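Local coordinates for protein HTH-type transcriptional regulator LysG (Mycobacterium tuberculosis, PDB 3ISP) that probably activates expression of the exporter LysE and represses its own gene, acting as a homodimeric DNA-binding regulator of the LysR family, at residues 7-17 / 37-47. Numbering follows the deposited sequence.
Sequences DGPQLAALAAV and VSQRIKSLEQQ
Leu44 is the larger bump of the contact and lies against Gln10, CB to CB at 3.9 Å. Its CG stands anti to the backbone N (chi1 171°), which carries CD2 against the backbone of Gln10, 3.6 Å from Gln10 O. Its other methyl faces the Asp7 carboxylate. The Ala13 methyl drops into the hollow between Arg40 and Ile41, with CB 3.8 Å from Arg40 CG and 4.1 Å from Ile41 CG1. The Gln10 side chain is extended beyond CG and reaches toward Ser43. Its CG sits by Arg40 O and Arg40 CG, and its OE1 is 3.4 Å from Ser43 CB. Arg40 lies along the other flank, where its aliphatic CG packs on Gln10 CA at 3.5 Å. Farther along, Val17 CG2 and Ile41 CD1 meet tip to tip at 3.6 Å, and Val37 CG1 touches the same Val17 methyl. No hydrogen bond links the segments; the fit is by shape. The axes of segments 9-17 and 37-47 pass 8.4 Å apart at -111°. This is the first helix of the LysR-type winged helix-turn-helix domain packed on its probable recognition helix. Helix 23-27 closes the Val17 end through Phe23 and Ala26. Val53 of strand 53-54 covers Leu14, Val17 and Ile41, while helix 66-82 packs on Leu11 and Leu14.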
ATOM      1  N   ASP A   7      29.980 -15.886   0.442  1.00106.19           N
ATOM      2  CA  ASP A   7      28.682 -16.559   0.301  1.00 98.09           C
ATOM      3  C   ASP A   7      28.782 -18.083   0.189  1.00 89.52           C
ATOM      4  O   ASP A   7      29.693 -18.682   0.749  1.00 86.65           O
ATOM      5  CB  ASP A   7      27.901 -15.968  -0.881  1.00 99.71           C
ATOM      6  CG  ASP A   7      27.841 -14.439  -0.840  1.00102.26           C
ATOM      7  OD1 ASP A   7      27.842 -13.860   0.271  1.00101.80           O
ATOM      8  OD2 ASP A   7      27.792 -13.812  -1.920  1.00100.88           O
ATOM      9  N   GLY A   8      27.829 -18.703  -0.510  1.00 87.86           N
ATOM     10  CA  GLY A   8      27.872 -20.138  -0.756  1.00 90.38           C
ATOM     11  C   GLY A   8      26.529 -20.854  -0.769  1.00 87.40           C
ATOM     12  O   GLY A   8      25.642 -20.506  -1.545  1.00 80.45           O
ATOM     13  N   PRO A   9      26.387 -21.890   0.079  1.00 93.71           N
ATOM     14  CA  PRO A   9      25.093 -22.533   0.331  1.00 86.14           C
ATOM     15  C   PRO A   9      24.363 -21.725   1.393  1.00 83.50           C
ATOM     16  O   PRO A   9      23.431 -22.225   2.026  1.00 79.13           O
ATOM     17  CB  PRO A   9      25.476 -23.904   0.914  1.00 87.08           C
ATOM     18  CG  PRO A   9      26.997 -23.927   0.995  1.00 88.67           C
ATOM     19  CD  PRO A   9      27.459 -22.508   0.876  1.00 93.20           C
ATOM     20  N   GLN A  10      24.832 -20.495   1.609  1.00 82.70           N
ATOM     21  CA  GLN A  10      24.192 -19.548   2.514  1.00 80.89           C
ATOM     22  C   GLN A  10      23.001 -18.920   1.792  1.00 81.34           C
ATOM     23  O   GLN A  10      21.907 -18.804   2.356  1.00 76.40           O
ATOM     24  CB  GLN A  10      25.185 -18.462   2.948  1.00 83.00           C
ATOM     25  CG  GLN A  10      26.289 -18.941   3.892  1.00 82.74           C
ATOM     26  CD  GLN A  10      27.322 -17.861   4.200  1.00 84.89           C
ATOM     27  OE1 GLN A  10      27.722 -17.678   5.351  1.00 87.65           O
ATOM     28  NE2 GLN A  10      27.762 -17.146   3.169  1.00 85.87           N
ATOM     29  N   LEU A  11      23.230 -18.527   0.538  1.00 77.99           N
ATOM     30  CA  LEU A  11      22.172 -18.056  -0.347  1.00 71.76           C
ATOM     31  C   LEU A  11      21.113 -19.124  -0.451  1.00 73.29           C
ATOM     32  O   LEU A  11      19.914 -18.844  -0.371  1.00 74.07           O
ATOM     33  CB  LEU A  11      22.722 -17.787  -1.740  1.00 68.09           C
ATOM     34  CG  LEU A  11      23.863 -16.780  -1.811  1.00 76.19           C
ATOM     35  CD1 LEU A  11      24.642 -16.929  -3.106  1.00 80.87           C
ATOM     36  CD2 LEU A  11      23.311 -15.376  -1.665  1.00 78.30           C
ATOM     37  N   ALA A  12      21.561 -20.356  -0.641  1.00 70.20           N
ATOM     38  CA  ALA A  12      20.641 -21.472  -0.746  1.00 75.64           C
ATOM     39  C   ALA A  12      19.653 -21.385   0.402  1.00 72.66           C
ATOM     40  O   ALA A  12      18.447 -21.454   0.201  1.00 67.88           O
ATOM     41  CB  ALA A  12      21.402 -22.784  -0.700  1.00 80.81           C
ATOM     42  N   ALA A  13      20.188 -21.213   1.607  1.00 72.54           N
ATOM     43  CA  ALA A  13      19.386 -21.121   2.819  1.00 72.67           C
ATOM     44  C   ALA A  13      18.351 -20.003   2.721  1.00 76.28           C
ATOM     45  O   ALA A  13      17.159 -20.216   2.966  1.00 71.83           O
ATOM     46  CB  ALA A  13      20.287 -20.893   4.016  1.00 71.88           C
ATOM     47  N   LEU A  14      18.829 -18.812   2.372  1.00 69.10           N
ATOM     48  CA  LEU A  14      17.978 -17.650   2.194  1.00 61.88           C
ATOM     49  C   LEU A  14      16.821 -17.977   1.266  1.00 70.11           C
ATOM     50  O   LEU A  14      15.655 -18.015   1.674  1.00 68.04           O
ATOM     51  CB  LEU A  14      18.802 -16.522   1.582  1.00 58.98           C
ATOM     52  CG  LEU A  14      18.115 -15.168   1.527  1.00 53.76           C
ATOM     53  CD1 LEU A  14      17.581 -14.843   2.896  1.00 53.02           C
ATOM     54  CD2 LEU A  14      19.069 -14.102   1.065  1.00 55.86           C
ATOM     55  N   ALA A  15      17.174 -18.218   0.005  1.00 74.42           N
ATOM     56  CA  ALA A  15      16.216 -18.433  -1.075  1.00 70.84           C
ATOM     57  C   ALA A  15      15.181 -19.467  -0.695  1.00 74.54           C
ATOM     58  O   ALA A  15      14.004 -19.342  -1.049  1.00 80.71           O
ATOM     59  CB  ALA A  15      16.941 -18.847  -2.353  1.00 67.88           C
ATOM     60  N   ALA A  16      15.624 -20.485   0.036  1.00 72.90           N
ATOM     61  CA  ALA A  16      14.739 -21.548   0.482  1.00 76.30           C
ATOM     62  C   ALA A  16      13.802 -21.022   1.556  1.00 76.19           C
ATOM     63  O   ALA A  16      12.602 -21.277   1.521  1.00 81.61           O
ATOM     64  CB  ALA A  16      15.541 -22.717   1.001  1.00 75.79           C
ATOM     65  N   VAL A  17      14.350 -20.267   2.498  1.00 73.94           N
ATOM     66  CA  VAL A  17      13.557 -19.740   3.595  1.00 74.58           C
ATOM     67  C   VAL A  17      12.530 -18.718   3.116  1.00 78.20           C
ATOM     68  O   VAL A  17      11.459 -18.594   3.702  1.00 76.66           O
ATOM     69  CB  VAL A  17      14.449 -19.119   4.684  1.00 74.82           C
ATOM     70  CG1 VAL A  17      13.608 -18.384   5.711  1.00 79.14           C
ATOM     71  CG2 VAL A  17      15.267 -20.195   5.361  1.00 76.42           C
ATOM     72  N   VAL A  37      20.343 -23.777   9.341  1.00 83.54           N
ATOM     73  CA  VAL A  37      19.673 -22.774   8.525  1.00 84.91           C
ATOM     74  C   VAL A  37      19.770 -21.404   9.192  1.00 79.29           C
ATOM     75  O   VAL A  37      20.038 -20.398   8.534  1.00 72.58           O
ATOM     76  CB  VAL A  37      18.187 -23.146   8.288  1.00 81.41           C
ATOM     77  CG1 VAL A  37      17.410 -21.955   7.774  1.00 80.99           C
ATOM     78  CG2 VAL A  37      18.082 -24.308   7.323  1.00 80.53           C
ATOM     79  N   SER A  38      19.574 -21.378  10.507  1.00 79.64           N
ATOM     80  CA  SER A  38      19.638 -20.136  11.262  1.00 78.74           C
ATOM     81  C   SER A  38      21.034 -19.523  11.239  1.00 79.40           C
ATOM     82  O   SER A  38      21.183 -18.330  10.982  1.00 79.28           O
ATOM     83  CB  SER A  38      19.175 -20.351  12.700  1.00 80.58           C
ATOM     84  OG  SER A  38      17.784 -20.612  12.750  1.00 85.19           O
ATOM     85  N   GLN A  39      22.054 -20.332  11.508  1.00 77.38           N
ATOM     86  CA  GLN A  39      23.422 -19.827  11.504  1.00 77.37           C
ATOM     87  C   GLN A  39      23.830 -19.506  10.092  1.00 73.80           C
ATOM     88  O   GLN A  39      24.669 -18.640   9.856  1.00 74.34           O
ATOM     89  CB  GLN A  39      24.401 -20.859  12.063  1.00 86.33           C
ATOM     90  CG  GLN A  39      24.414 -20.973  13.567  1.00 88.76           C
ATOM     91  CD  GLN A  39      24.960 -22.304  14.025  1.00 93.57           C
ATOM     92  OE1 GLN A  39      24.369 -22.966  14.878  1.00 94.10           O
ATOM     93  NE2 GLN A  39      26.084 -22.718  13.443  1.00 89.06           N
ATOM     94  N   ARG A  40      23.252 -20.228   9.144  1.00 72.63           N
ATOM     95  CA  ARG A  40      23.631 -20.045   7.756  1.00 75.86           C
ATOM     96  C   ARG A  40      23.156 -18.684   7.273  1.00 74.95           C
ATOM     97  O   ARG A  40      23.924 -17.923   6.680  1.00 73.37           O
ATOM     98  CB  ARG A  40      23.063 -21.160   6.891  1.00 79.34           C
ATOM     99  CG  ARG A  40      23.719 -21.252   5.539  1.00 82.47           C
ATOM    100  CD  ARG A  40      23.582 -22.656   4.996  1.00 92.48           C
ATOM    101  NE  ARG A  40      24.177 -23.646   5.888  1.00 88.69           N
ATOM    102  CZ  ARG A  40      24.134 -24.956   5.672  1.00 98.04           C
ATOM    103  NH1 ARG A  40      23.518 -25.427   4.592  1.00 96.73           N
ATOM    104  NH2 ARG A  40      24.705 -25.793   6.532  1.00 94.65           N
ATOM    105  N   ILE A  41      21.892 -18.377   7.552  1.00 67.89           N
ATOM    106  CA  ILE A  41      21.349 -17.058   7.272  1.00 66.07           C
ATOM    107  C   ILE A  41      22.034 -15.971   8.114  1.00 63.14           C
ATOM    108  O   ILE A  41      22.380 -14.912   7.601  1.00 57.59           O
ATOM    109  CB  ILE A  41      19.824 -17.046   7.457  1.00 64.91           C
ATOM    110  CG1 ILE A  41      19.163 -17.695   6.244  1.00 61.43           C
ATOM    111  CG2 ILE A  41      19.309 -15.638   7.628  1.00 61.57           C
ATOM    112  CD1 ILE A  41      17.676 -17.755   6.340  1.00 66.85           C
ATOM    113  N   LYS A  42      22.244 -16.260   9.395  1.00 62.02           N
ATOM    114  CA  LYS A  42      22.998 -15.392  10.291  1.00 60.60           C
ATOM    115  C   LYS A  42      24.407 -15.063   9.799  1.00 68.24           C
ATOM    116  O   LYS A  42      24.843 -13.911   9.846  1.00 65.70           O
ATOM    117  CB  LYS A  42      23.107 -16.034  11.669  1.00 66.31           C
ATOM    118  CG  LYS A  42      22.348 -15.311  12.770  1.00 73.29           C
ATOM    119  CD  LYS A  42      22.904 -13.914  12.990  1.00 65.67           C
ATOM    120  CE  LYS A  42      22.116 -13.170  14.054  1.00 72.80           C
ATOM    121  NZ  LYS A  42      22.089 -11.690  13.817  1.00 74.25           N
ATOM    122  N   SER A  43      25.135 -16.079   9.350  1.00 72.34           N
ATOM    123  CA  SER A  43      26.524 -15.877   8.948  1.00 72.72           C
ATOM    124  C   SER A  43      26.536 -15.008   7.705  1.00 66.73           C
ATOM    125  O   SER A  43      27.452 -14.208   7.485  1.00 64.71           O
ATOM    126  CB  SER A  43      27.214 -17.220   8.684  1.00 76.30           C
ATOM    127  OG  SER A  43      28.596 -17.150   8.998  1.00 84.27           O
ATOM    128  N   LEU A  44      25.487 -15.173   6.908  1.00 65.92           N
ATOM    129  CA  LEU A  44      25.291 -14.423   5.678  1.00 68.50           C
ATOM    130  C   LEU A  44      24.838 -12.997   5.980  1.00 68.18           C
ATOM    131  O   LEU A  44      25.255 -12.049   5.300  1.00 65.80           O
ATOM    132  CB  LEU A  44      24.259 -15.138   4.815  1.00 68.60           C
ATOM    133  CG  LEU A  44      23.744 -14.436   3.567  1.00 67.68           C
ATOM    134  CD1 LEU A  44      24.875 -14.080   2.628  1.00 71.28           C
ATOM    135  CD2 LEU A  44      22.740 -15.335   2.886  1.00 72.01           C
ATOM    136  N   GLU A  45      23.983 -12.861   6.996  1.00 63.38           N
ATOM    137  CA  GLU A  45      23.589 -11.556   7.518  1.00 59.93           C
ATOM    138  C   GLU A  45      24.799 -10.849   8.098  1.00 63.01           C
ATOM    139  O   GLU A  45      24.946  -9.638   7.950  1.00 61.62           O
ATOM    140  CB  GLU A  45      22.513 -11.693   8.591  1.00 58.82           C
ATOM    141  CG  GLU A  45      21.103 -11.592   8.060  1.00 56.49           C
ATOM    142  CD  GLU A  45      20.071 -12.133   9.030  1.00 60.20           C
ATOM    143  OE1 GLU A  45      20.471 -12.627  10.109  1.00 70.27           O
ATOM    144  OE2 GLU A  45      18.860 -12.069   8.715  1.00 58.04           O
ATOM    145  N   GLN A  46      25.662 -11.621   8.756  1.00 65.30           N
ATOM    146  CA  GLN A  46      26.924 -11.113   9.271  1.00 59.89           C
ATOM    147  C   GLN A  46      27.814 -10.596   8.152  1.00 62.71           C
ATOM    148  O   GLN A  46      28.211  -9.431   8.153  1.00 65.64           O
ATOM    149  CB  GLN A  46      27.648 -12.201  10.051  1.00 63.51           C
ATOM    150  CG  GLN A  46      27.258 -12.279  11.518  1.00 69.91           C
ATOM    151  CD  GLN A  46      27.824 -11.123  12.332  1.00 75.97           C
ATOM    152  OE1 GLN A  46      28.582 -10.293  11.812  1.00 76.62           O
ATOM    153  NE2 GLN A  46      27.459 -11.063  13.615  1.00 72.37           N
ATOM    154  N   GLN A  47      28.130 -11.465   7.199  1.00 66.50           N
ATOM    155  CA  GLN A  47      29.006 -11.096   6.092  1.00 69.54           C
ATOM    156  C   GLN A  47      28.532  -9.829   5.390  1.00 65.02           C
ATOM    157  O   GLN A  47      29.315  -8.933   5.082  1.00 64.70           O
ATOM    158  CB  GLN A  47      29.124 -12.250   5.088  1.00 74.40           C
ATOM    159  CG  GLN A  47      29.815 -11.888   3.770  1.00 78.97           C
ATOM    160  CD  GLN A  47      31.243 -11.378   3.956  1.00 90.91           C
ATOM    161  OE1 GLN A  47      31.967 -11.834   4.848  1.00 94.83           O
ATOM    162  NE2 GLN A  47      31.653 -10.431   3.106  1.00 83.40           N
TER